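Local coordinates for protein KLLA0C04147p (Kluyveromyces lactis, PDB 5H2D) that binds ergosterol in its oxysterol-binding-protein-related domain, the part crystallised here, and probably transfers sterols between membranes, at residues H147-W155 with F163-S171; E198-Q209 with D221-N232. All blocks are in the same frame, centred on the assembly; numbering follows the deposited sequence.

Contact 1 (H147-W155 with F163-S171); sequences HHPPISATW and FFGESFVDS. With SO4 (sulfate ion), chain F.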
loop_
_atom_site.group_PDB
_atom_site.type_symbol
_atom_site.label_atom_id
_atom_site.label_comp_id
_atom_site.label_asym_id
_atom_site.label_seq_id
_atom_site.Cartn_x
_atom_site.Cartn_y
_atom_site.Cartn_z
ATOM N N HIS A 147 5.071 2.959 17.129
ATOM C CA HIS A 147 3.688 3.001 17.593
ATOM C C HIS A 147 3.246 4.405 17.969
ATOM O O HIS A 147 2.108 4.787 17.685
ATOM C CB HIS A 147 3.515 2.047 18.786
ATOM C CG HIS A 147 2.155 2.088 19.423
ATOM N ND1 HIS A 147 0.992 1.789 18.740
ATOM C CD2 HIS A 147 1.776 2.373 20.692
ATOM C CE1 HIS A 147 -0.041 1.903 19.558
ATOM N NE2 HIS A 147 0.409 2.254 20.751
ATOM N N HIS A 148 4.136 5.193 18.574
ATOM C CA HIS A 148 3.886 6.612 18.819
ATOM C C HIS A 148 4.949 7.438 18.105
ATOM O O HIS A 148 6.038 7.618 18.630
ATOM C CB HIS A 148 3.912 6.926 20.323
ATOM C CG HIS A 148 2.810 6.278 21.104
ATOM N ND1 HIS A 148 1.481 6.425 20.774
ATOM C CD2 HIS A 148 2.842 5.488 22.204
ATOM C CE1 HIS A 148 0.740 5.751 21.636
ATOM N NE2 HIS A 148 1.541 5.176 22.514
ATOM N N PRO A 149 4.663 7.918 16.888
ATOM C CA PRO A 149 3.439 7.731 16.110
ATOM C C PRO A 149 3.480 6.412 15.364
ATOM O O PRO A 149 4.533 5.785 15.300
ATOM C CB PRO A 149 3.469 8.907 15.141
ATOM C CG PRO A 149 4.923 9.105 14.889
ATOM C CD PRO A 149 5.631 8.771 16.177
ATOM N N PRO A 150 2.342 5.991 14.823
ATOM C CA PRO A 150 2.307 4.737 14.055
ATOM C C PRO A 150 3.043 4.893 12.729
ATOM O O PRO A 150 2.705 5.755 11.907
ATOM C CB PRO A 150 0.808 4.483 13.855
ATOM C CG PRO A 150 0.174 5.869 13.938
ATOM C CD PRO A 150 1.011 6.613 14.966
ATOM N N ILE A 151 4.062 4.056 12.524
ATOM C CA ILE A 151 4.824 4.057 11.278
ATOM C C ILE A 151 5.106 2.620 10.863
ATOM O O ILE A 151 5.533 1.808 11.692
ATOM C CB ILE A 151 6.152 4.820 11.414
ATOM C CG1 ILE A 151 5.884 6.248 11.880
ATOM C CG2 ILE A 151 6.879 4.819 10.077
ATOM C CD1 ILE A 151 7.173 7.064 12.084
ATOM N N SER A 152 4.895 2.325 9.577
ATOM C CA SER A 152 5.215 1.040 8.965
ATOM C C SER A 152 6.335 1.252 7.957
ATOM O O SER A 152 6.349 2.256 7.242
ATOM C CB SER A 152 3.987 0.448 8.249
ATOM O OG SER A 152 2.793 0.627 9.007
ATOM N N ALA A 153 7.289 0.321 7.907
ATOM C CA ALA A 153 8.311 0.312 6.867
ATOM C C ALA A 153 8.052 -0.875 5.956
ATOM O O ALA A 153 7.742 -1.963 6.440
ATOM C CB ALA A 153 9.714 0.194 7.467
ATOM N N THR A 154 8.206 -0.687 4.642
ATOM C CA THR A 154 7.967 -1.772 3.696
ATOM C C THR A 154 9.204 -2.065 2.856
ATOM O O THR A 154 10.121 -1.253 2.741
ATOM C CB THR A 154 6.820 -1.476 2.725
ATOM O OG1 THR A 154 7.285 -0.574 1.713
ATOM C CG2 THR A 154 5.605 -0.877 3.450
ATOM N N TRP A 155 9.188 -3.237 2.228
ATOM C CA TRP A 155 10.267 -3.620 1.312
ATOM C C TRP A 155 9.704 -4.684 0.381
ATOM O O TRP A 155 9.429 -5.804 0.829
ATOM C CB TRP A 155 11.465 -4.151 2.094
ATOM C CG TRP A 155 12.810 -4.020 1.416
ATOM C CD1 TRP A 155 13.482 -4.990 0.728
ATOM C CD2 TRP A 155 13.665 -2.875 1.441
ATOM N NE1 TRP A 155 14.699 -4.512 0.302
ATOM C CE2 TRP A 155 14.835 -3.213 0.724
ATOM C CE3 TRP A 155 13.554 -1.594 1.992
ATOM C CZ2 TRP A 155 15.882 -2.312 0.539
ATOM C CZ3 TRP A 155 14.593 -0.703 1.816
ATOM C CH2 TRP A 155 15.746 -1.066 1.094
ATOM N N PHE A 163 10.134 -1.936 -4.620
ATOM C CA PHE A 163 9.225 -0.892 -4.151
ATOM C C PHE A 163 9.286 -0.870 -2.634
ATOM O O PHE A 163 8.943 -1.864 -1.990
ATOM C CB PHE A 163 7.789 -1.144 -4.626
ATOM C CG PHE A 163 6.806 -0.063 -4.240
ATOM C CD1 PHE A 163 7.090 1.284 -4.463
ATOM C CD2 PHE A 163 5.561 -0.398 -3.722
ATOM C CE1 PHE A 163 6.158 2.280 -4.131
ATOM C CE2 PHE A 163 4.639 0.587 -3.404
ATOM C CZ PHE A 163 4.940 1.923 -3.601
ATOM N N PHE A 164 9.686 0.257 -2.055
ATOM C CA PHE A 164 9.756 0.332 -0.602
ATOM C C PHE A 164 9.462 1.750 -0.149
ATOM O O PHE A 164 9.577 2.712 -0.915
ATOM C CB PHE A 164 11.119 -0.149 -0.065
ATOM C CG PHE A 164 12.304 0.711 -0.474
ATOM C CD1 PHE A 164 12.672 1.816 0.283
ATOM C CD2 PHE A 164 13.085 0.363 -1.571
ATOM C CE1 PHE A 164 13.788 2.590 -0.076
ATOM C CE2 PHE A 164 14.203 1.138 -1.927
ATOM C CZ PHE A 164 14.541 2.234 -1.175
ATOM N N GLY A 165 9.051 1.875 1.105
ATOM C CA GLY A 165 8.835 3.210 1.631
ATOM C C GLY A 165 8.297 3.166 3.037
ATOM O O GLY A 165 8.208 2.107 3.669
ATOM N N GLU A 166 7.976 4.358 3.537
ATOM C CA GLU A 166 7.523 4.552 4.904
ATOM C C GLU A 166 6.054 4.943 4.883
ATOM O O GLU A 166 5.681 5.911 4.217
ATOM C CB GLU A 166 8.338 5.653 5.591
ATOM C CG GLU A 166 7.906 5.970 7.015
ATOM C CD GLU A 166 8.667 7.154 7.603
ATOM O OE1 GLU A 166 9.329 6.988 8.644
ATOM O OE2 GLU A 166 8.605 8.254 7.020
ATOM N N SER A 167 5.224 4.204 5.615
ATOM C CA SER A 167 3.831 4.574 5.813
ATOM C C SER A 167 3.705 5.323 7.134
ATOM O O SER A 167 3.852 4.738 8.212
ATOM C CB SER A 167 2.934 3.345 5.808
ATOM O OG SER A 167 1.596 3.748 6.001
ATOM N N PHE A 168 3.451 6.627 7.047
ATOM C CA PHE A 168 3.344 7.513 8.197
ATOM C C PHE A 168 2.059 8.297 7.946
ATOM O O PHE A 168 2.081 9.313 7.248
ATOM C CB PHE A 168 4.588 8.403 8.277
ATOM C CG PHE A 168 4.659 9.283 9.501
ATOM C CD1 PHE A 168 3.561 9.467 10.326
ATOM C CD2 PHE A 168 5.836 9.946 9.802
ATOM C CE1 PHE A 168 3.644 10.301 11.438
ATOM C CE2 PHE A 168 5.927 10.767 10.913
ATOM C CZ PHE A 168 4.828 10.948 11.725
ATOM N N VAL A 169 0.941 7.784 8.457
ATOM C CA VAL A 169 -0.370 8.374 8.210
ATOM C C VAL A 169 -0.702 9.305 9.364
ATOM O O VAL A 169 -0.786 8.868 10.521
ATOM C CB VAL A 169 -1.449 7.295 8.040
ATOM C CG1 VAL A 169 -2.800 7.941 7.783
ATOM C CG2 VAL A 169 -1.084 6.341 6.894
ATOM N N ASP A 170 -0.897 10.585 9.047
ATOM C CA ASP A 170 -1.238 11.627 10.012
ATOM C C ASP A 170 -2.691 12.011 9.762
ATOM O O ASP A 170 -3.015 12.517 8.684
ATOM C CB ASP A 170 -0.299 12.816 9.823
ATOM C CG ASP A 170 -0.179 13.680 11.058
ATOM O OD1 ASP A 170 -0.322 13.158 12.186
ATOM O OD2 ASP A 170 0.095 14.882 10.878
ATOM N N SER A 171 -3.564 11.762 10.736
ATOM C CA SER A 171 -5.003 11.907 10.538
ATOM C C SER A 171 -5.604 12.904 11.521
ATOM O O SER A 171 -5.064 13.157 12.603
ATOM C CB SER A 171 -5.728 10.562 10.685
ATOM O OG SER A 171 -5.685 10.113 12.030
HETATM S S SO4 F . -0.699 3.332 24.227
HETATM O O1 SO4 F . -1.517 2.597 25.189
HETATM O O2 SO4 F . -0.388 2.484 23.085
HETATM O O3 SO4 F . -1.461 4.476 23.731
HETATM O O4 SO4 F . 0.530 3.790 24.878
HETATM O O HOH W 1 0.785 5.322 9.949
HETATM O O HOH W 2 1.214 8.190 12.165
HETATM O O HOH W 3 1.073 2.824 8.676
HETATM O O HOH W 4 6.223 -1.449 -0.637
#
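A cis peptide bond, rare in proteins, precedes Pro149, whose CG comes obliquely to within 3.7 Å of Phe168 CZ. Over one face of that ring Ile151 places CD1, 4.2 Å from the centroid, while Ile151 CG2 meets Glu166 CG 3.4 Å away; the carboxylate of Glu166 is bonded to Trp413. Farther along this antiparallel hairpin Trp155 and Phe164 form an offset stack, six-membered ring centroids 4.2 Å apart and planes at 23°. A chi1 of 65° sets Phe164 CG between the backbone N and the carbonyl carbon, and Phe164 CB and CG come against Trp155 CE3 and CZ3.

The backbones join through a reciprocal pair, Ser152 N to Ser167 O at 3.0 Å and Ser167 N to Ser152 O at 2.8 Å, and through Thr154 N to Gly165 O at 3.0 Å. Toward Pro150 and Val169 water takes over: one molecule accepts from Val169 N and donates to Pro150 O. On the face opposite Ile151 and Phe168, a neighbouring water links Ser152 OG with Ser167 OG; Ser152 OG is also held by Gln144. His147 NE2 and His148 NE2 both donate to a sulfate, probably from the crystallisation liquor.

This hairpin of the sterol-binding domain lies between strands 138-146 and 178-190. Helix 72-77 packs on Ser152, Thr154 and Ser167, while Phe415 stacks on Trp155 and Tyr187 on Phe164.

Contact 2 (E198-Q209 with D221-N232); sequences EELYTYKKPNNQ and DNYGDVKIVNHN. With ERG (ergosterol), chain B.
Tyr223, Gln209 and Asn207 bury the most surface here, and they meet on one face of the short ladder 207-209 with 221-223. Asn207 lays its CB over the ring of Tyr223, 3.7 Å from the centroid, a CH-pi contact. Gln209 comes to the same ring obliquely, CD 3.8 Å from Tyr223 CE1. Gln209 NE2 donates to Asp221 OD2 at 2.9 Å, in the plane of the Gln209 amide and onto the anti lone pair of OD2. Tyr223 OH is bonded to Asp179.

On the other face Asn208 ND2 donates to Asn222 OD1 (2.8 Å), and Asn208 OD1, bonded to His182, faces the ergosterol. Lys205 NZ donates a hydrogen bond to ergosterol O1 (2.8 Å) and forms a salt bridge with Asp79; Lys205 and Asn208 belong to the sterol pocket of this OSBP-related domain.

Past a corner at Gly224 the register shifts by one. In the ladder 199-203 with 225-230, Asn230, with CG anti to its N (chi1 -179°), passes over the ring of Tyr201 and sends ND2 to Glu199 OE2 (3.1 Å), met from above the carboxylate plane. A leucine here would probably leave that oxygen without this donor and Asn232 N without the acceptor that closes the Asx turn. On the opposite face, Thr202 OG1 and His231 NE2 share a 2.6 Å hydrogen bond.

Strands 178-190 and 236-241 flank the pair, while helix 95-108 packs against Tyr201, Tyr203 and Ile228.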
loop_
_atom_site.group_PDB
_atom_site.type_symbol
_atom_site.label_atom_id
_atom_site.label_comp_id
_atom_site.label_asym_id
_atom_site.label_seq_id
_atom_site.Cartn_x
_atom_site.Cartn_y
_atom_site.Cartn_z
ATOM N N GLU A 198 19.605 0.430 -14.058
ATOM C CA GLU A 198 18.661 0.465 -12.945
ATOM C C GLU A 198 18.375 1.911 -12.560
ATOM O O GLU A 198 19.292 2.729 -12.444
ATOM C CB GLU A 198 19.237 -0.313 -11.760
ATOM C CG GLU A 198 18.316 -0.437 -10.559
ATOM C CD GLU A 198 18.899 -1.342 -9.487
ATOM O OE1 GLU A 198 18.601 -2.552 -9.499
ATOM O OE2 GLU A 198 19.671 -0.847 -8.638
ATOM N N GLU A 199 17.092 2.237 -12.380
ATOM C CA GLU A 199 16.667 3.614 -12.169
ATOM C C GLU A 199 15.727 3.707 -10.972
ATOM O O GLU A 199 14.995 2.764 -10.667
ATOM C CB GLU A 199 15.972 4.181 -13.421
ATOM C CG GLU A 199 14.738 3.401 -13.823
ATOM C CD GLU A 199 14.190 3.812 -15.164
ATOM O OE1 GLU A 199 13.099 3.324 -15.527
ATOM O OE2 GLU A 199 14.865 4.604 -15.859
ATOM N N LEU A 200 15.751 4.860 -10.310
ATOM C CA LEU A 200 14.979 5.099 -9.094
ATOM C C LEU A 200 13.943 6.188 -9.318
ATOM O O LEU A 200 14.291 7.309 -9.700
ATOM C CB LEU A 200 15.891 5.515 -7.940
ATOM C CG LEU A 200 15.178 5.964 -6.662
ATOM C CD1 LEU A 200 14.422 4.786 -6.048
ATOM C CD2 LEU A 200 16.165 6.557 -5.663
ATOM N N TYR A 201 12.680 5.873 -9.026
ATOM C CA TYR A 201 11.603 6.851 -8.970
ATOM C C TYR A 201 11.230 7.090 -7.511
ATOM O O TYR A 201 11.217 6.149 -6.713
ATOM C CB TYR A 201 10.373 6.353 -9.732
ATOM C CG TYR A 201 10.593 6.021 -11.195
ATOM C CD1 TYR A 201 11.104 4.785 -11.593
ATOM C CD2 TYR A 201 10.248 6.934 -12.179
ATOM C CE1 TYR A 201 11.281 4.489 -12.936
ATOM C CE2 TYR A 201 10.431 6.651 -13.515
ATOM C CZ TYR A 201 10.942 5.429 -13.891
ATOM O OH TYR A 201 11.113 5.150 -15.237
ATOM N N THR A 202 10.933 8.336 -7.148
ATOM C CA THR A 202 10.403 8.616 -5.813
ATOM C C THR A 202 9.186 9.531 -5.896
ATOM O O THR A 202 9.047 10.327 -6.834
ATOM C CB THR A 202 11.451 9.254 -4.878
ATOM O OG1 THR A 202 11.919 10.485 -5.446
ATOM C CG2 THR A 202 12.636 8.323 -4.653
ATOM N N TYR A 203 8.306 9.413 -4.899
ATOM C CA TYR A 203 7.083 10.213 -4.825
ATOM C C TYR A 203 6.465 10.046 -3.446
ATOM O O TYR A 203 6.855 9.167 -2.670
ATOM C CB TYR A 203 6.080 9.807 -5.904
ATOM C CG TYR A 203 5.447 8.465 -5.656
ATOM C CD1 TYR A 203 6.130 7.287 -5.927
ATOM C CD2 TYR A 203 4.158 8.386 -5.140
ATOM C CE1 TYR A 203 5.527 6.045 -5.686
ATOM C CE2 TYR A 203 3.561 7.180 -4.902
ATOM C CZ TYR A 203 4.239 6.021 -5.168
ATOM O OH TYR A 203 3.589 4.832 -4.920
ATOM N N LYS A 204 5.492 10.914 -3.141
ATOM C CA LYS A 204 4.632 10.772 -1.973
ATOM C C LYS A 204 3.188 10.565 -2.409
ATOM O O LYS A 204 2.745 11.089 -3.435
ATOM C CB LYS A 204 4.717 11.992 -1.049
ATOM C CG LYS A 204 6.091 12.172 -0.454
ATOM C CD LYS A 204 6.117 13.266 0.578
ATOM C CE LYS A 204 7.426 13.228 1.341
ATOM N NZ LYS A 204 7.398 14.137 2.528
ATOM N N LYS A 205 2.450 9.810 -1.606
ATOM C CA LYS A 205 1.088 9.432 -1.928
ATOM C C LYS A 205 0.121 10.590 -1.702
ATOM O O LYS A 205 0.388 11.496 -0.909
ATOM C CB LYS A 205 0.677 8.232 -1.075
ATOM C CG LYS A 205 1.449 6.955 -1.421
ATOM C CD LYS A 205 1.128 5.842 -0.426
ATOM C CE LYS A 205 1.782 4.531 -0.842
ATOM N NZ LYS A 205 1.537 3.456 0.168
ATOM N N PRO A 206 -1.018 10.577 -2.386
ATOM C CA PRO A 206 -2.006 11.650 -2.207
ATOM C C PRO A 206 -2.675 11.564 -0.841
ATOM O O PRO A 206 -2.590 10.566 -0.125
ATOM C CB PRO A 206 -3.004 11.389 -3.338
ATOM C CG PRO A 206 -2.938 9.884 -3.524
ATOM C CD PRO A 206 -1.474 9.562 -3.353
ATOM N N ASN A 207 -3.351 12.650 -0.476
ATOM C CA ASN A 207 -4.171 12.661 0.723
ATOM C C ASN A 207 -5.477 11.898 0.506
ATOM O O ASN A 207 -5.937 11.710 -0.620
ATOM C CB ASN A 207 -4.504 14.094 1.129
ATOM C CG ASN A 207 -3.289 14.964 1.170
ATOM O OD1 ASN A 207 -2.279 14.595 1.759
ATOM N ND2 ASN A 207 -3.361 16.121 0.508
ATOM N N ASN A 208 -6.084 11.463 1.608
ATOM C CA ASN A 208 -7.440 10.934 1.565
ATOM C C ASN A 208 -8.290 11.670 2.585
ATOM O O ASN A 208 -7.784 12.244 3.548
ATOM C CB ASN A 208 -7.507 9.417 1.860
ATOM C CG ASN A 208 -6.149 8.769 1.892
ATOM O OD1 ASN A 208 -5.571 8.591 2.965
ATOM N ND2 ASN A 208 -5.629 8.405 0.713
ATOM N N GLN A 209 -9.600 11.649 2.374
ATOM C CA GLN A 209 -10.486 12.202 3.381
ATOM C C GLN A 209 -11.801 11.451 3.343
ATOM O O GLN A 209 -12.193 10.904 2.309
ATOM C CB GLN A 209 -10.719 13.703 3.170
ATOM C CG GLN A 209 -11.332 14.021 1.823
ATOM C CD GLN A 209 -11.566 15.507 1.603
ATOM O OE1 GLN A 209 -11.500 16.306 2.534
ATOM N NE2 GLN A 209 -11.840 15.878 0.357
ATOM N N ASP A 221 -12.630 9.932 -0.317
ATOM C CA ASP A 221 -12.120 10.751 -1.406
ATOM C C ASP A 221 -10.603 10.793 -1.315
ATOM O O ASP A 221 -10.035 10.879 -0.223
ATOM C CB ASP A 221 -12.690 12.175 -1.337
ATOM C CG ASP A 221 -12.141 13.082 -2.417
ATOM O OD1 ASP A 221 -11.965 12.605 -3.556
ATOM O OD2 ASP A 221 -11.892 14.269 -2.114
ATOM N N ASN A 222 -9.950 10.725 -2.458
ATOM C CA ASN A 222 -8.511 10.903 -2.535
ATOM C C ASN A 222 -8.231 12.167 -3.334
ATOM O O ASN A 222 -8.887 12.427 -4.344
ATOM C CB ASN A 222 -7.860 9.668 -3.163
ATOM C CG ASN A 222 -8.143 8.418 -2.365
ATOM O OD1 ASN A 222 -7.611 8.248 -1.269
ATOM N ND2 ASN A 222 -9.012 7.548 -2.884
ATOM N N TYR A 223 -7.300 12.983 -2.853
ATOM C CA TYR A 223 -7.126 14.303 -3.441
ATOM C C TYR A 223 -5.686 14.759 -3.269
ATOM O O TYR A 223 -4.959 14.272 -2.402
ATOM C CB TYR A 223 -8.081 15.321 -2.801
ATOM C CG TYR A 223 -7.708 15.698 -1.382
ATOM C CD1 TYR A 223 -8.123 14.931 -0.297
ATOM C CD2 TYR A 223 -6.931 16.822 -1.130
ATOM C CE1 TYR A 223 -7.780 15.281 1.005
ATOM C CE2 TYR A 223 -6.578 17.180 0.157
ATOM C CZ TYR A 223 -7.005 16.411 1.221
ATOM O OH TYR A 223 -6.644 16.776 2.501
ATOM N N GLY A 224 -5.297 15.728 -4.087
ATOM C CA GLY A 224 -4.003 16.366 -3.971
ATOM C C GLY A 224 -3.117 16.098 -5.174
ATOM O O GLY A 224 -3.447 15.339 -6.082
ATOM N N ASP A 225 -1.976 16.770 -5.165
ATOM C CA ASP A 225 -1.005 16.644 -6.235
ATOM C C ASP A 225 0.110 15.688 -5.835
ATOM O O ASP A 225 0.528 15.649 -4.674
ATOM C CB ASP A 225 -0.417 18.007 -6.605
ATOM C CG ASP A 225 -1.459 18.952 -7.170
ATOM O OD1 ASP A 225 -2.205 18.545 -8.086
ATOM O OD2 ASP A 225 -1.539 20.104 -6.695
ATOM N N VAL A 226 0.583 14.920 -6.811
ATOM C CA VAL A 226 1.675 13.976 -6.638
ATOM C C VAL A 226 2.719 14.273 -7.703
ATOM O O VAL A 226 2.374 14.520 -8.861
ATOM C CB VAL A 226 1.183 12.518 -6.763
ATOM C CG1 VAL A 226 2.372 11.557 -6.791
ATOM C CG2 VAL A 226 0.217 12.190 -5.628
ATOM N N LYS A 227 3.992 14.250 -7.317
ATOM C CA LYS A 227 5.083 14.420 -8.266
ATOM C C LYS A 227 6.016 13.223 -8.178
ATOM O O LYS A 227 6.491 12.882 -7.092
ATOM C CB LYS A 227 5.857 15.719 -8.011
ATOM C CG LYS A 227 7.022 15.919 -8.961
ATOM C CD LYS A 227 7.633 17.308 -8.833
ATOM C CE LYS A 227 8.849 17.443 -9.741
ATOM N NZ LYS A 227 9.413 18.833 -9.712
ATOM N N ILE A 228 6.255 12.580 -9.317
ATOM C CA ILE A 228 7.175 11.455 -9.411
ATOM C C ILE A 228 8.390 11.918 -10.198
ATOM O O ILE A 228 8.248 12.499 -11.283
ATOM C CB ILE A 228 6.517 10.247 -10.096
ATOM C CG1 ILE A 228 5.195 9.900 -9.409
ATOM C CG2 ILE A 228 7.477 9.072 -10.136
ATOM C CD1 ILE A 228 4.426 8.873 -10.177
ATOM N N VAL A 229 9.577 11.653 -9.667
ATOM C CA VAL A 229 10.810 12.035 -10.346
ATOM C C VAL A 229 11.656 10.795 -10.586
ATOM O O VAL A 229 11.791 9.933 -9.708
ATOM C CB VAL A 229 11.589 13.107 -9.555
ATOM C CG1 VAL A 229 10.763 14.377 -9.461
ATOM C CG2 VAL A 229 11.937 12.626 -8.173
ATOM N N ASN A 230 12.210 10.695 -11.793
ATOM C CA ASN A 230 13.193 9.668 -12.109
ATOM C C ASN A 230 14.564 10.265 -11.833
ATOM O O ASN A 230 15.012 11.158 -12.560
ATOM C CB ASN A 230 13.068 9.211 -13.558
ATOM C CG ASN A 230 14.071 8.131 -13.916
ATOM O OD1 ASN A 230 15.207 8.131 -13.431
ATOM N ND2 ASN A 230 13.657 7.197 -14.756
ATOM N N HIS A 231 15.223 9.791 -10.776
ATOM C CA HIS A 231 16.472 10.413 -10.361
ATOM C C HIS A 231 17.606 10.151 -11.334
ATOM O O HIS A 231 18.643 10.818 -11.247
ATOM C CB HIS A 231 16.863 9.930 -8.969
ATOM C CG HIS A 231 15.942 10.412 -7.895
ATOM N ND1 HIS A 231 16.191 11.543 -7.147
ATOM C CD2 HIS A 231 14.758 9.923 -7.457
ATOM C CE1 HIS A 231 15.206 11.723 -6.285
ATOM N NE2 HIS A 231 14.324 10.753 -6.453
ATOM N N ASN A 232 17.432 9.215 -12.255
ATOM C CA ASN A 232 18.498 8.865 -13.173
ATOM C C ASN A 232 18.412 9.597 -14.506
ATOM O O ASN A 232 19.460 9.864 -15.106
ATOM C CB ASN A 232 18.509 7.350 -13.402
ATOM C CG ASN A 232 18.897 6.570 -12.148
ATOM O OD1 ASN A 232 18.107 6.432 -11.207
ATOM N ND2 ASN A 232 20.117 6.052 -12.134
HETATM C C1 ERG B . -4.612 4.780 1.273
HETATM C C2 ERG B . -3.586 4.043 0.415
HETATM C C3 ERG B . -2.284 4.040 1.173
HETATM C C4 ERG B . -2.454 3.334 2.519
HETATM C C5 ERG B . -3.551 3.858 3.280
HETATM C C6 ERG B . -3.468 3.857 4.665
HETATM C C7 ERG B . -4.518 4.287 5.492
HETATM C C8 ERG B . -5.724 4.732 4.941
HETATM C C9 ERG B . -5.773 4.956 3.534
HETATM C C10 ERG B . -4.795 4.134 2.654
HETATM C C11 ERG B . -7.241 4.977 2.930
HETATM C C12 ERG B . -8.261 5.657 3.849
HETATM C C13 ERG B . -8.182 4.983 5.235
HETATM C C14 ERG B . -6.767 5.311 5.763
HETATM C C15 ERG B . -6.860 4.860 7.206
HETATM C C16 ERG B . -8.304 5.251 7.633
HETATM C C17 ERG B . -9.001 5.694 6.317
HETATM C C18 ERG B . -8.499 3.471 5.188
HETATM C C19 ERG B . -5.418 2.721 2.484
HETATM C C20 ERG B . -10.513 5.388 6.416
HETATM C C21 ERG B . -11.302 5.702 5.151
HETATM C C22 ERG B . -11.039 6.251 7.555
HETATM C C23 ERG B . -11.544 5.621 8.814
HETATM C C24 ERG B . -12.036 6.509 9.957
HETATM C C25 ERG B . -13.307 5.883 10.546
HETATM C C26 ERG B . -14.377 5.838 9.448
HETATM C C27 ERG B . -13.877 6.702 11.716
HETATM C C28 ERG B . -10.917 6.564 10.978
HETATM O O1 ERG B . -1.230 3.384 0.381
HETATM O O HOH W 5 11.558 8.072 -16.459
HETATM O O HOH W 6 4.431 13.442 -4.478
#

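Read from the N terminus, the two contacts come in series, neither nested nor crossing: contact 1 closes before contact 2 opens. Contact 1 joins strands 151-157 and 161-173 across a short loop. The chain then runs through strand 178-190, which pairs with 161-173 on one side and with both 199-203 and 207-211 on the other, so it bridges the two contacts. Contact 2 then closes the later hairpin 207-211/219-230 and carries the pairing on to 199-203. Their centres lie about 15 Å apart, yet Phe163 CZ packs 3.5 Å from Tyr203 OH. Ergosterol lies near both, with Val169 approaching it from contact 1 and Lys205 and Asn208 from contact 2.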